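Local structure of protein ACDH-11, isoform b (Caenorhabditis elegans, 4Y9J) at residues L468-R473 with K500-L505; E475-N480 with R533-A538; L539-A544 with R560-Q565. The protein belongs to the acyl-CoA dehydrogenase family of flavoproteins, binds flavin-adenine dinucleotide and assembles from four copies of its chain. All blocks are in the same frame, centred on the assembly; numbering follows the deposited sequence.

Contact 1. Residues L468-R473 with K500-L505; sequences LAFGKR and KQLQKL
Phe470 and Leu502 meet in the groove between helices 466-478 and 486-512, two helices that run in opposite senses side by side in the C-terminal helical domain of this acyl-CoA dehydrogenase relative. The Phe470 ring leaves its helix with CG anti to the backbone N (chi1 179°), which sends it across toward the other axis; its CE2 comes within 4.3 Å of Leu502 CD2, with the methyl meeting the ring at a slant. The same ring also packs on Ile531 and Ile534 of helix 524-545 and on Met394 of helix 389-419, so Leu502 is one of several apolar neighbours. One residue on, Gly471 offers bare backbone. The Gln503 side chain reaches over to it, and its NE2 stands 4.4 Å from Gly471 CA, nearer the outer side of the pair than the phenyl group. Only 87 Å² is buried between the two segments, and the touches are loose van der Waals ones. The chemistry implies an inner apolar side, shared with helix 524-545, and a more polar outer side where the Gln503 amide borders a glycine.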
ATOM      1  N   LEU B 468     -43.183  37.908   0.509  1.00 64.06           N
ATOM      2  CA  LEU B 468     -43.973  38.553  -0.552  1.00 68.59           C
ATOM      3  C   LEU B 468     -43.356  38.350  -1.955  1.00 67.56           C
ATOM      4  O   LEU B 468     -44.032  37.966  -2.958  1.00 68.59           O
ATOM      5  CB  LEU B 468     -44.055  40.051  -0.289  1.00 71.72           C
ATOM      6  CG  LEU B 468     -44.796  40.796  -1.391  1.00 78.57           C
ATOM      7  CD1 LEU B 468     -46.253  40.348  -1.439  1.00 81.07           C
ATOM      8  CD2 LEU B 468     -44.724  42.330  -1.240  1.00 81.80           C
ATOM      9  N   ALA B 469     -42.057  38.642  -2.005  1.00 63.68           N
ATOM     10  CA  ALA B 469     -41.276  38.468  -3.218  1.00 65.58           C
ATOM     11  C   ALA B 469     -41.330  37.042  -3.755  1.00 62.62           C
ATOM     12  O   ALA B 469     -41.533  36.830  -4.958  1.00 63.14           O
ATOM     13  CB  ALA B 469     -39.828  38.834  -2.937  1.00 63.47           C
ATOM     14  N   PHE B 470     -41.174  36.068  -2.858  1.00 60.21           N
ATOM     15  CA  PHE B 470     -41.285  34.691  -3.266  1.00 57.04           C
ATOM     16  C   PHE B 470     -42.672  34.426  -3.853  1.00 59.59           C
ATOM     17  O   PHE B 470     -42.789  33.789  -4.915  1.00 58.96           O
ATOM     18  CB  PHE B 470     -41.026  33.799  -2.044  1.00 58.29           C
ATOM     19  CG  PHE B 470     -41.133  32.327  -2.315  1.00 53.12           C
ATOM     20  CD1 PHE B 470     -40.411  31.740  -3.329  1.00 51.34           C
ATOM     21  CD2 PHE B 470     -41.951  31.514  -1.503  1.00 54.71           C
ATOM     22  CE1 PHE B 470     -40.486  30.363  -3.538  1.00 50.45           C
ATOM     23  CE2 PHE B 470     -42.058  30.159  -1.729  1.00 52.32           C
ATOM     24  CZ  PHE B 470     -41.308  29.584  -2.745  1.00 49.57           C
ATOM     25  N   GLY B 471     -43.723  34.922  -3.167  1.00 61.39           N
ATOM     26  CA  GLY B 471     -45.101  34.762  -3.651  1.00 63.44           C
ATOM     27  C   GLY B 471     -45.283  35.367  -5.080  1.00 65.18           C
ATOM     28  O   GLY B 471     -45.946  34.784  -5.997  1.00 69.09           O
ATOM     29  N   LYS B 472     -44.685  36.543  -5.271  1.00 68.03           N
ATOM     30  CA  LYS B 472     -44.682  37.197  -6.600  1.00 68.69           C
ATOM     31  C   LYS B 472     -43.995  36.366  -7.679  1.00 67.71           C
ATOM     32  O   LYS B 472     -44.572  36.182  -8.765  1.00 66.81           O
ATOM     33  CB  LYS B 472     -43.997  38.546  -6.541  1.00 71.14           C
ATOM     34  CG  LYS B 472     -44.826  39.551  -5.807  1.00 75.00           C
ATOM     35  CD  LYS B 472     -44.165  40.897  -5.757  1.00 77.90           C
ATOM     36  CE  LYS B 472     -45.147  41.823  -5.076  1.00 83.14           C
ATOM     37  NZ  LYS B 472     -44.521  43.154  -4.952  1.00 86.58           N
ATOM     38  N   ARG B 473     -42.790  35.848  -7.384  1.00 61.50           N
ATOM     39  CA  ARG B 473     -42.100  34.949  -8.326  1.00 61.75           C
ATOM     40  C   ARG B 473     -42.949  33.698  -8.664  1.00 61.27           C
ATOM     41  O   ARG B 473     -43.164  33.350  -9.845  1.00 64.17           O
ATOM     42  CB  ARG B 473     -40.687  34.588  -7.805  1.00 57.07           C
ATOM     43  CG  ARG B 473     -39.826  33.715  -8.735  1.00 56.42           C
ATOM     44  CD  ARG B 473     -39.609  34.355 -10.094  1.00 59.75           C
ATOM     45  NE  ARG B 473     -38.901  33.500 -11.047  1.00 58.31           N
ATOM     46  CZ  ARG B 473     -39.235  33.371 -12.331  1.00 59.66           C
ATOM     47  NH1 ARG B 473     -40.259  34.009 -12.826  1.00 64.23           N
ATOM     48  NH2 ARG B 473     -38.534  32.608 -13.139  1.00 59.97           N
ATOM     49  N   LYS B 500     -49.891  29.240   0.102  1.00 63.93           N
ATOM     50  CA  LYS B 500     -50.821  29.991   0.997  1.00 66.05           C
ATOM     51  C   LYS B 500     -50.673  29.506   2.442  1.00 63.78           C
ATOM     52  O   LYS B 500     -50.555  30.285   3.391  1.00 61.67           O
ATOM     53  CB  LYS B 500     -52.233  29.850   0.551  1.00 68.79           C
ATOM     54  CG  LYS B 500     -53.029  30.822   1.319  1.00 72.77           C
ATOM     55  CD  LYS B 500     -54.489  30.550   1.128  1.00 78.69           C
ATOM     56  CE  LYS B 500     -55.251  31.607   1.885  1.00 82.74           C
ATOM     57  NZ  LYS B 500     -56.027  32.464   0.950  1.00 88.06           N
ATOM     58  N   GLN B 501     -50.544  28.194   2.565  1.00 62.21           N
ATOM     59  CA  GLN B 501     -50.307  27.588   3.877  1.00 63.93           C
ATOM     60  C   GLN B 501     -48.973  27.974   4.533  1.00 59.63           C
ATOM     61  O   GLN B 501     -48.968  28.288   5.699  1.00 58.53           O
ATOM     62  CB  GLN B 501     -50.457  26.069   3.789  1.00 65.81           C
ATOM     63  CG  GLN B 501     -50.214  25.332   5.117  1.00 68.06           C
ATOM     64  CD  GLN B 501     -51.217  25.633   6.227  1.00 71.15           C
ATOM     65  OE1 GLN B 501     -51.332  24.854   7.159  1.00 72.98           O
ATOM     66  NE2 GLN B 501     -51.900  26.752   6.152  1.00 72.91           N
ATOM     67  N   LEU B 502     -47.875  28.014   3.774  1.00 57.31           N
ATOM     68  CA  LEU B 502     -46.605  28.508   4.291  1.00 58.30           C
ATOM     69  C   LEU B 502     -46.673  29.962   4.791  1.00 61.87           C
ATOM     70  O   LEU B 502     -46.164  30.318   5.853  1.00 62.52           O
ATOM     71  CB  LEU B 502     -45.552  28.423   3.182  1.00 58.16           C
ATOM     72  CG  LEU B 502     -44.201  29.067   3.435  1.00 59.72           C
ATOM     73  CD1 LEU B 502     -43.452  28.325   4.553  1.00 59.70           C
ATOM     74  CD2 LEU B 502     -43.361  28.998   2.172  1.00 59.32           C
ATOM     75  N   GLN B 503     -47.256  30.825   3.975  1.00 66.10           N
ATOM     76  CA  GLN B 503     -47.387  32.245   4.323  1.00 67.72           C
ATOM     77  C   GLN B 503     -48.149  32.369   5.634  1.00 67.90           C
ATOM     78  O   GLN B 503     -47.733  33.059   6.571  1.00 66.64           O
ATOM     79  CB  GLN B 503     -48.180  32.956   3.224  1.00 74.38           C
ATOM     80  CG  GLN B 503     -47.473  32.971   1.880  1.00 76.70           C
ATOM     81  CD  GLN B 503     -48.341  33.544   0.769  1.00 83.31           C
ATOM     82  OE1 GLN B 503     -49.570  33.403   0.758  1.00 89.26           O
ATOM     83  NE2 GLN B 503     -47.690  34.191  -0.186  1.00 85.41           N
ATOM     84  N   LYS B 504     -49.247  31.636   5.695  1.00 66.32           N
ATOM     85  CA  LYS B 504     -50.093  31.613   6.874  1.00 72.63           C
ATOM     86  C   LYS B 504     -49.310  31.205   8.130  1.00 70.05           C
ATOM     87  O   LYS B 504     -49.378  31.884   9.166  1.00 64.19           O
ATOM     88  CB  LYS B 504     -51.258  30.668   6.611  1.00 78.28           C
ATOM     89  CG  LYS B 504     -52.492  30.996   7.377  1.00 90.52           C
ATOM     90  CD  LYS B 504     -52.596  30.134   8.606  1.00 93.87           C
ATOM     91  CE  LYS B 504     -53.869  30.511   9.353  1.00 99.83           C
ATOM     92  NZ  LYS B 504     -54.411  29.244   9.877  1.00107.16           N
ATOM     93  N   LEU B 505     -48.507  30.141   8.008  1.00 63.22           N
ATOM     94  CA  LEU B 505     -47.697  29.648   9.120  1.00 63.47           C
ATOM     95  C   LEU B 505     -46.643  30.633   9.560  1.00 62.88           C
ATOM     96  O   LEU B 505     -46.477  30.890  10.750  1.00 62.92           O
ATOM     97  CB  LEU B 505     -47.019  28.316   8.736  1.00 59.93           C
ATOM     98  CG  LEU B 505     -48.036  27.173   8.668  1.00 61.82           C
ATOM     99  CD1 LEU B 505     -47.467  25.904   8.058  1.00 62.25           C
ATOM    100  CD2 LEU B 505     -48.593  26.874  10.049  1.00 63.07           C
TER

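Contact 2. Residues E475-N480 with R533-A538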
ATOM      1  N   GLU B 475     -46.166  33.263  -8.471  1.00 67.26           N
ATOM      2  CA  GLU B 475     -47.311  33.648  -9.329  1.00 72.85           C
ATOM      3  C   GLU B 475     -46.916  34.016 -10.789  1.00 70.40           C
ATOM      4  O   GLU B 475     -47.718  33.694 -11.774  1.00 74.45           O
ATOM      5  CB  GLU B 475     -48.144  34.739  -8.683  1.00 80.74           C
ATOM      6  CG  GLU B 475     -47.353  36.000  -8.375  1.00 88.46           C
ATOM      7  CD  GLU B 475     -47.929  37.304  -8.949  1.00 94.46           C
ATOM      8  OE1 GLU B 475     -49.080  37.661  -8.599  1.00 87.87           O
ATOM      9  OE2 GLU B 475     -47.172  37.982  -9.712  1.00101.25           O
ATOM     10  N   GLN B 476     -45.707  34.592 -10.987  1.00 67.68           N
ATOM     11  CA  GLN B 476     -45.273  34.801 -12.380  1.00 67.94           C
ATOM     12  C   GLN B 476     -45.190  33.492 -13.143  1.00 67.05           C
ATOM     13  O   GLN B 476     -45.640  33.359 -14.308  1.00 65.56           O
ATOM     14  CB  GLN B 476     -43.884  35.415 -12.418  1.00 68.71           C
ATOM     15  CG  GLN B 476     -43.803  36.791 -11.796  1.00 72.36           C
ATOM     16  CD  GLN B 476     -42.402  37.383 -11.804  1.00 72.32           C
ATOM     17  OE1 GLN B 476     -41.396  36.696 -11.833  1.00 70.48           O
ATOM     18  NE2 GLN B 476     -42.352  38.693 -11.826  1.00 78.10           N
ATOM     19  N   LEU B 477     -44.615  32.510 -12.452  1.00 63.28           N
ATOM     20  CA  LEU B 477     -44.376  31.206 -13.037  1.00 64.30           C
ATOM     21  C   LEU B 477     -45.754  30.555 -13.328  1.00 65.78           C
ATOM     22  O   LEU B 477     -46.025  29.966 -14.409  1.00 72.78           O
ATOM     23  CB  LEU B 477     -43.526  30.367 -12.109  1.00 60.72           C
ATOM     24  CG  LEU B 477     -42.019  30.714 -12.123  1.00 58.86           C
ATOM     25  CD1 LEU B 477     -41.278  30.034 -10.980  1.00 56.00           C
ATOM     26  CD2 LEU B 477     -41.362  30.333 -13.464  1.00 57.08           C
ATOM     27  N   LEU B 478     -46.665  30.705 -12.382  1.00 67.66           N
ATOM     28  CA  LEU B 478     -47.933  30.003 -12.493  1.00 68.68           C
ATOM     29  C   LEU B 478     -48.851  30.715 -13.523  1.00 74.89           C
ATOM     30  O   LEU B 478     -49.682  30.061 -14.180  1.00 74.42           O
ATOM     31  CB  LEU B 478     -48.619  29.879 -11.130  1.00 68.30           C
ATOM     32  CG  LEU B 478     -47.915  28.959 -10.109  1.00 64.39           C
ATOM     33  CD1 LEU B 478     -48.777  28.866  -8.883  1.00 65.28           C
ATOM     34  CD2 LEU B 478     -47.598  27.591 -10.677  1.00 63.95           C
ATOM     35  N   GLY B 479     -48.724  32.037 -13.651  1.00 78.81           N
ATOM     36  CA  GLY B 479     -49.409  32.753 -14.761  1.00 85.13           C
ATOM     37  C   GLY B 479     -48.775  32.174 -16.025  1.00 90.99           C
ATOM     38  O   GLY B 479     -47.614  31.759 -15.986  1.00 91.41           O
ATOM     39  N   ASN B 480     -49.504  32.104 -17.137  1.00 98.08           N
ATOM     40  CA  ASN B 480     -49.058  31.244 -18.274  1.00 98.66           C
ATOM     41  C   ASN B 480     -48.981  29.705 -18.002  1.00 91.36           C
ATOM     42  O   ASN B 480     -48.564  28.981 -18.894  1.00 94.36           O
ATOM     43  CB  ASN B 480     -47.768  31.762 -19.020  1.00 97.27           C
ATOM     44  CG  ASN B 480     -46.644  32.248 -18.084  1.00 93.10           C
ATOM     45  OD1 ASN B 480     -45.755  31.464 -17.648  1.00 91.26           O
ATOM     46  ND2 ASN B 480     -46.657  33.553 -17.786  1.00 86.87           N
ATOM     47  N   ARG B 533     -39.536  22.976  -2.743  1.00 42.10           N
ATOM     48  CA  ARG B 533     -40.513  22.215  -3.513  1.00 42.08           C
ATOM     49  C   ARG B 533     -41.526  23.107  -4.230  1.00 44.62           C
ATOM     50  O   ARG B 533     -41.969  22.769  -5.319  1.00 45.36           O
ATOM     51  CB  ARG B 533     -41.229  21.238  -2.614  1.00 44.06           C
ATOM     52  CG  ARG B 533     -40.278  20.171  -2.086  1.00 44.38           C
ATOM     53  CD  ARG B 533     -40.887  19.155  -1.143  1.00 47.16           C
ATOM     54  NE  ARG B 533     -41.403  19.755   0.103  1.00 55.93           N
ATOM     55  CZ  ARG B 533     -41.182  19.358   1.373  1.00 57.42           C
ATOM     56  NH1 ARG B 533     -40.386  18.266   1.637  1.00 51.74           N
ATOM     57  NH2 ARG B 533     -41.803  20.071   2.377  1.00 52.75           N
ATOM     58  N   ILE B 534     -41.964  24.176  -3.575  1.00 44.98           N
ATOM     59  CA  ILE B 534     -42.871  25.141  -4.180  1.00 47.81           C
ATOM     60  C   ILE B 534     -42.210  25.750  -5.414  1.00 46.57           C
ATOM     61  O   ILE B 534     -42.826  25.857  -6.491  1.00 48.87           O
ATOM     62  CB  ILE B 534     -43.301  26.242  -3.162  1.00 49.02           C
ATOM     63  CG1 ILE B 534     -44.267  25.601  -2.136  1.00 51.59           C
ATOM     64  CG2 ILE B 534     -43.992  27.440  -3.868  1.00 51.04           C
ATOM     65  CD1 ILE B 534     -44.627  26.483  -0.963  1.00 53.69           C
ATOM     66  N   TYR B 535     -40.987  26.206  -5.221  1.00 43.16           N
ATOM     67  CA  TYR B 535     -40.263  26.908  -6.281  1.00 45.04           C
ATOM     68  C   TYR B 535     -40.026  25.930  -7.433  1.00 44.70           C
ATOM     69  O   TYR B 535     -40.278  26.268  -8.609  1.00 47.67           O
ATOM     70  CB  TYR B 535     -38.948  27.466  -5.709  1.00 44.49           C
ATOM     71  CG  TYR B 535     -38.414  28.716  -6.361  1.00 44.82           C
ATOM     72  CD1 TYR B 535     -38.676  29.022  -7.694  1.00 47.69           C
ATOM     73  CD2 TYR B 535     -37.559  29.572  -5.634  1.00 45.05           C
ATOM     74  CE1 TYR B 535     -38.163  30.214  -8.275  1.00 50.15           C
ATOM     75  CE2 TYR B 535     -37.032  30.737  -6.194  1.00 46.66           C
ATOM     76  CZ  TYR B 535     -37.279  31.028  -7.506  1.00 48.58           C
ATOM     77  OH  TYR B 535     -36.707  32.145  -8.026  1.00 51.99           O
ATOM     78  N   SER B 536     -39.612  24.706  -7.102  1.00 43.11           N
ATOM     79  CA  SER B 536     -39.260  23.698  -8.118  1.00 43.29           C
ATOM     80  C   SER B 536     -40.533  23.290  -8.896  1.00 44.95           C
ATOM     81  O   SER B 536     -40.529  23.150 -10.145  1.00 45.68           O
ATOM     82  CB  SER B 536     -38.575  22.470  -7.507  1.00 42.50           C
ATOM     83  OG  SER B 536     -37.301  22.792  -6.968  1.00 42.27           O
ATOM     84  N   GLY B 537     -41.640  23.129  -8.179  1.00 45.32           N
ATOM     85  CA  GLY B 537     -42.869  22.760  -8.832  1.00 47.40           C
ATOM     86  C   GLY B 537     -43.344  23.780  -9.841  1.00 49.02           C
ATOM     87  O   GLY B 537     -43.836  23.457 -10.956  1.00 51.88           O
ATOM     88  N   ALA B 538     -43.317  25.028  -9.404  1.00 50.90           N
ATOM     89  CA  ALA B 538     -43.756  26.136 -10.280  1.00 52.93           C
ATOM     90  C   ALA B 538     -42.888  26.230 -11.557  1.00 53.23           C
ATOM     91  O   ALA B 538     -43.398  26.517 -12.656  1.00 54.68           O
ATOM     92  CB  ALA B 538     -43.638  27.432  -9.513  1.00 53.78           C
TER
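Leu477 and Ala538 mark the close approach of helix 466-478 to helix 524-545, their CA atoms 5.8 Å apart. The side chains meet through their carbon atoms. Leu477 CD1 lies 3.8 Å from the Ala538 methyl CB, while its own CB sits over the same residue, 3.9 Å from Ala538 O, so the leucine runs along the alanine from root to tip. Its CG stands beside the backbone N (chi1 -78°), which carries the branch into the groove. Leu478 reaches the alanine too: its CD2 is 4.1 Å from Ala538 CA. The small methyl is thus shared by two consecutive leucines, and beyond it Leu478 packs on Val495 and Lys492 of helix 486-512.

The same leucine, Leu477, also touches a ring. The CB of Tyr535 starts away from the leucines, yet a chi1 of -151° swings the ring back far enough for CE1 to lie 4.1 Å from Leu477 CD1. The two side chains cross at about a right angle, the methyl meeting the ring obliquely.

Polar bonds lie at the borders. Tyr535 OH is hydrogen-bonded to Glu374 OE2, which keeps the phenol's polar end satisfied while its flank packs on the leucine. Helix 466-478 finishes here: Gly479 N still bonds back to Glu475 O at 2.7 Å, but Gly479 leaves helical angles, and Leu478 O is hydrogen-bonded to Thr481 OG1.

All four touching residues are buried, in the C-terminal helical domain, and the joining groups are side-chain carbons. The chemistry is consistent with the small alanine letting the two helices come close, with the tyrosine hydroxyl tied to a carboxylate at one border.

Contact 3. Residues L539-A544 with R560-Q565; sequences LLIDHA and RYCCEQ
Tyr561 presents its ring to both a leucine and a glutamine. Gln565 NE2 stands 3.4 Å above the plane, over the ring centre, and covers one face. Leu540 comes in obliquely near the root of the ring: its CD1 is 3.4 Å from Tyr561 CG, and the same methyl also lies against CB and CD2 of Tyr561. That is tight packing for carbon against carbon. The two side chains cross at roughly a right angle. With chi1 at -78°, the Leu540 side chain extends away from its own carbonyl carbon, and this brings its CD1 to the tyrosine.

The amide over the ring does not hang loose. Gln565 NE2 donates to Tyr561 O at 3.1 Å, with an N-H...O angle of 147°, reaching a lone pair in the carbonyl plane. The bond folds the side chain back on the chain near the end of helix 552-563, and Gln565 OE1 is hydrogen-bonded to Lys360 NZ, so both ends of the amide are used.

This is a helix-to-helix contact of the C-terminal helical domain, joining helix 524-545 to the end of helix 552-563 after a short connection. Beside the Leu540 touch runs a second one: Ile541 CD1 lies 3.9 Å from Cys562 SG, a thiol against a methyl. Ser491 of helix 486-512 touches both Ile541 and Cys562.

On the far side of helix 552-563 the assembly takes over. Arg560 NH1 forms a salt bridge with Asp583 of the second subunit, and Glu564 OE2 forms one with Arg579 of that subunit, while Leu540 and Ile541 stay buried within their own chain.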
ATOM      1  N   LEU B 539     -41.598  25.969 -11.388  1.00 51.83           N
ATOM      2  CA  LEU B 539     -40.641  25.929 -12.499  1.00 51.21           C
ATOM      3  C   LEU B 539     -40.962  24.791 -13.435  1.00 51.65           C
ATOM      4  O   LEU B 539     -41.020  24.986 -14.632  1.00 53.42           O
ATOM      5  CB  LEU B 539     -39.219  25.830 -11.996  1.00 50.69           C
ATOM      6  CG  LEU B 539     -38.641  27.132 -11.461  1.00 50.57           C
ATOM      7  CD1 LEU B 539     -37.490  26.807 -10.581  1.00 48.38           C
ATOM      8  CD2 LEU B 539     -38.221  28.071 -12.591  1.00 53.31           C
ATOM      9  N   LEU B 540     -41.284  23.625 -12.884  1.00 48.47           N
ATOM     10  CA  LEU B 540     -41.660  22.478 -13.698  1.00 50.20           C
ATOM     11  C   LEU B 540     -42.925  22.742 -14.500  1.00 53.47           C
ATOM     12  O   LEU B 540     -43.056  22.298 -15.628  1.00 56.37           O
ATOM     13  CB  LEU B 540     -41.848  21.225 -12.795  1.00 49.92           C
ATOM     14  CG  LEU B 540     -40.556  20.539 -12.356  1.00 48.92           C
ATOM     15  CD1 LEU B 540     -40.847  19.498 -11.314  1.00 45.95           C
ATOM     16  CD2 LEU B 540     -39.845  19.904 -13.537  1.00 50.06           C
ATOM     17  N   ILE B 541     -43.839  23.507 -13.921  1.00 54.74           N
ATOM     18  CA  ILE B 541     -45.117  23.776 -14.533  1.00 58.58           C
ATOM     19  C   ILE B 541     -44.895  24.725 -15.698  1.00 60.84           C
ATOM     20  O   ILE B 541     -45.487  24.522 -16.755  1.00 63.93           O
ATOM     21  CB  ILE B 541     -46.136  24.389 -13.549  1.00 57.32           C
ATOM     22  CG1 ILE B 541     -46.687  23.317 -12.627  1.00 56.88           C
ATOM     23  CG2 ILE B 541     -47.343  24.982 -14.274  1.00 61.19           C
ATOM     24  CD1 ILE B 541     -47.260  23.871 -11.340  1.00 56.81           C
ATOM     25  N   ASP B 542     -44.095  25.755 -15.451  1.00 60.45           N
ATOM     26  CA  ASP B 542     -43.761  26.749 -16.445  1.00 63.31           C
ATOM     27  C   ASP B 542     -43.038  26.067 -17.604  1.00 62.21           C
ATOM     28  O   ASP B 542     -43.366  26.264 -18.769  1.00 60.73           O
ATOM     29  CB  ASP B 542     -42.890  27.805 -15.797  1.00 62.94           C
ATOM     30  CG  ASP B 542     -42.693  29.042 -16.665  1.00 67.95           C
ATOM     31  OD1 ASP B 542     -43.669  29.647 -17.129  1.00 68.39           O
ATOM     32  OD2 ASP B 542     -41.523  29.392 -16.856  1.00 68.94           O
ATOM     33  N   HIS B 543     -42.110  25.200 -17.288  1.00 60.29           N
ATOM     34  CA  HIS B 543     -41.441  24.407 -18.301  1.00 60.79           C
ATOM     35  C   HIS B 543     -42.362  23.526 -19.142  1.00 61.42           C
ATOM     36  O   HIS B 543     -42.251  23.524 -20.373  1.00 64.45           O
ATOM     37  CB  HIS B 543     -40.406  23.551 -17.623  1.00 59.94           C
ATOM     38  CG  HIS B 543     -39.571  22.737 -18.556  1.00 62.12           C
ATOM     39  ND1 HIS B 543     -39.834  21.411 -18.834  1.00 65.33           N
ATOM     40  CD2 HIS B 543     -38.428  23.038 -19.207  1.00 62.53           C
ATOM     41  CE1 HIS B 543     -38.895  20.940 -19.636  1.00 64.99           C
ATOM     42  NE2 HIS B 543     -38.049  21.917 -19.896  1.00 65.39           N
ATOM     43  N   ALA B 544     -43.281  22.802 -18.496  1.00 59.38           N
ATOM     44  CA  ALA B 544     -44.199  21.893 -19.208  1.00 60.73           C
ATOM     45  C   ALA B 544     -45.251  22.650 -20.020  1.00 62.84           C
ATOM     46  O   ALA B 544     -45.836  22.087 -20.990  1.00 62.08           O
ATOM     47  CB  ALA B 544     -44.906  20.969 -18.222  1.00 62.66           C
ATOM     48  N   ARG B 560     -46.580  14.890 -11.268  1.00 51.10           N
ATOM     49  CA  ARG B 560     -46.065  14.002 -10.185  1.00 49.12           C
ATOM     50  C   ARG B 560     -45.302  14.755  -9.113  1.00 47.63           C
ATOM     51  O   ARG B 560     -45.470  14.511  -7.913  1.00 48.92           O
ATOM     52  CB  ARG B 560     -45.227  12.892 -10.770  1.00 47.72           C
ATOM     53  CG  ARG B 560     -46.031  12.002 -11.694  1.00 49.73           C
ATOM     54  CD  ARG B 560     -45.193  10.841 -12.124  1.00 48.43           C
ATOM     55  NE  ARG B 560     -45.834   9.988 -13.117  1.00 50.04           N
ATOM     56  CZ  ARG B 560     -45.359   8.808 -13.507  1.00 48.40           C
ATOM     57  NH1 ARG B 560     -44.304   8.324 -12.934  1.00 47.43           N
ATOM     58  NH2 ARG B 560     -45.974   8.087 -14.432  1.00 49.48           N
ATOM     59  N   TYR B 561     -44.519  15.735  -9.527  1.00 46.29           N
ATOM     60  CA  TYR B 561     -43.739  16.498  -8.559  1.00 46.83           C
ATOM     61  C   TYR B 561     -44.713  17.279  -7.674  1.00 45.70           C
ATOM     62  O   TYR B 561     -44.515  17.360  -6.472  1.00 45.20           O
ATOM     63  CB  TYR B 561     -42.770  17.477  -9.278  1.00 44.53           C
ATOM     64  CG  TYR B 561     -41.782  18.116  -8.340  1.00 44.94           C
ATOM     65  CD1 TYR B 561     -42.140  19.211  -7.569  1.00 44.20           C
ATOM     66  CD2 TYR B 561     -40.482  17.619  -8.227  1.00 42.45           C
ATOM     67  CE1 TYR B 561     -41.232  19.769  -6.674  1.00 44.21           C
ATOM     68  CE2 TYR B 561     -39.579  18.162  -7.328  1.00 42.63           C
ATOM     69  CZ  TYR B 561     -39.975  19.260  -6.575  1.00 42.80           C
ATOM     70  OH  TYR B 561     -39.103  19.784  -5.684  1.00 41.80           O
ATOM     71  N   CYS B 562     -45.736  17.861  -8.272  1.00 48.50           N
ATOM     72  CA  CYS B 562     -46.572  18.773  -7.528  1.00 50.55           C
ATOM     73  C   CYS B 562     -47.698  18.080  -6.751  1.00 52.92           C
ATOM     74  O   CYS B 562     -48.133  18.568  -5.710  1.00 57.77           O
ATOM     75  CB  CYS B 562     -47.192  19.806  -8.455  1.00 54.23           C
ATOM     76  SG  CYS B 562     -45.998  20.997  -9.068  1.00 54.39           S
ATOM     77  N   CYS B 563     -48.248  17.013  -7.301  1.00 51.93           N
ATOM     78  CA  CYS B 563     -49.452  16.463  -6.745  1.00 53.57           C
ATOM     79  C   CYS B 563     -49.216  15.174  -6.006  1.00 51.57           C
ATOM     80  O   CYS B 563     -50.117  14.722  -5.373  1.00 51.95           O
ATOM     81  CB  CYS B 563     -50.455  16.196  -7.845  1.00 54.87           C
ATOM     82  SG  CYS B 563     -50.961  17.772  -8.611  1.00 60.28           S
ATOM     83  N   GLU B 564     -48.078  14.534  -6.208  1.00 50.79           N
ATOM     84  CA  GLU B 564     -47.834  13.157  -5.640  1.00 50.73           C
ATOM     85  C   GLU B 564     -46.860  13.099  -4.502  1.00 50.82           C
ATOM     86  O   GLU B 564     -46.588  12.016  -3.970  1.00 50.93           O
ATOM     87  CB  GLU B 564     -47.380  12.165  -6.717  1.00 49.34           C
ATOM     88  CG  GLU B 564     -48.495  11.857  -7.713  1.00 50.88           C
ATOM     89  CD  GLU B 564     -48.149  10.833  -8.779  1.00 50.16           C
ATOM     90  OE1 GLU B 564     -46.995  10.463  -8.921  1.00 53.68           O
ATOM     91  OE2 GLU B 564     -49.068  10.404  -9.518  1.00 57.99           O
ATOM     92  N   GLN B 565     -46.371  14.248  -4.078  1.00 49.73           N
ATOM     93  CA  GLN B 565     -45.638  14.343  -2.829  1.00 49.34           C
ATOM     94  C   GLN B 565     -46.110  15.607  -2.139  1.00 54.24           C
ATOM     95  O   GLN B 565     -46.573  16.565  -2.774  1.00 57.60           O
ATOM     96  CB  GLN B 565     -44.150  14.377  -3.069  1.00 53.23           C
ATOM     97  CG  GLN B 565     -43.762  15.433  -4.073  1.00 56.11           C
ATOM     98  CD  GLN B 565     -42.283  15.487  -4.295  1.00 57.27           C
ATOM     99  OE1 GLN B 565     -41.501  14.632  -3.743  1.00 60.86           O
ATOM    100  NE2 GLN B 565     -41.861  16.446  -5.117  1.00 49.70           N
TER

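In the fold
The three contacts lie on the same side of the chain's centre and link four helices. Contacts 1 and 2 share helix 466-478, their centres 12 Å apart, and meet where Phe470 CZ packs on Ile534 CG2 at 3.6 Å. Contacts 2 and 3 share helix 524-545 and are closer still, with centres 9 Å apart; there Tyr561 OH comes within 3.3 Å of Ser536 CB. Contacts 1 and 3 do not touch, their centres 18 Å apart and nearest atoms about 5 Å. The pockets of the bound ligands draw on residues up to position 458, so none of the six segments lines them; contact 3 instead borders the second subunit.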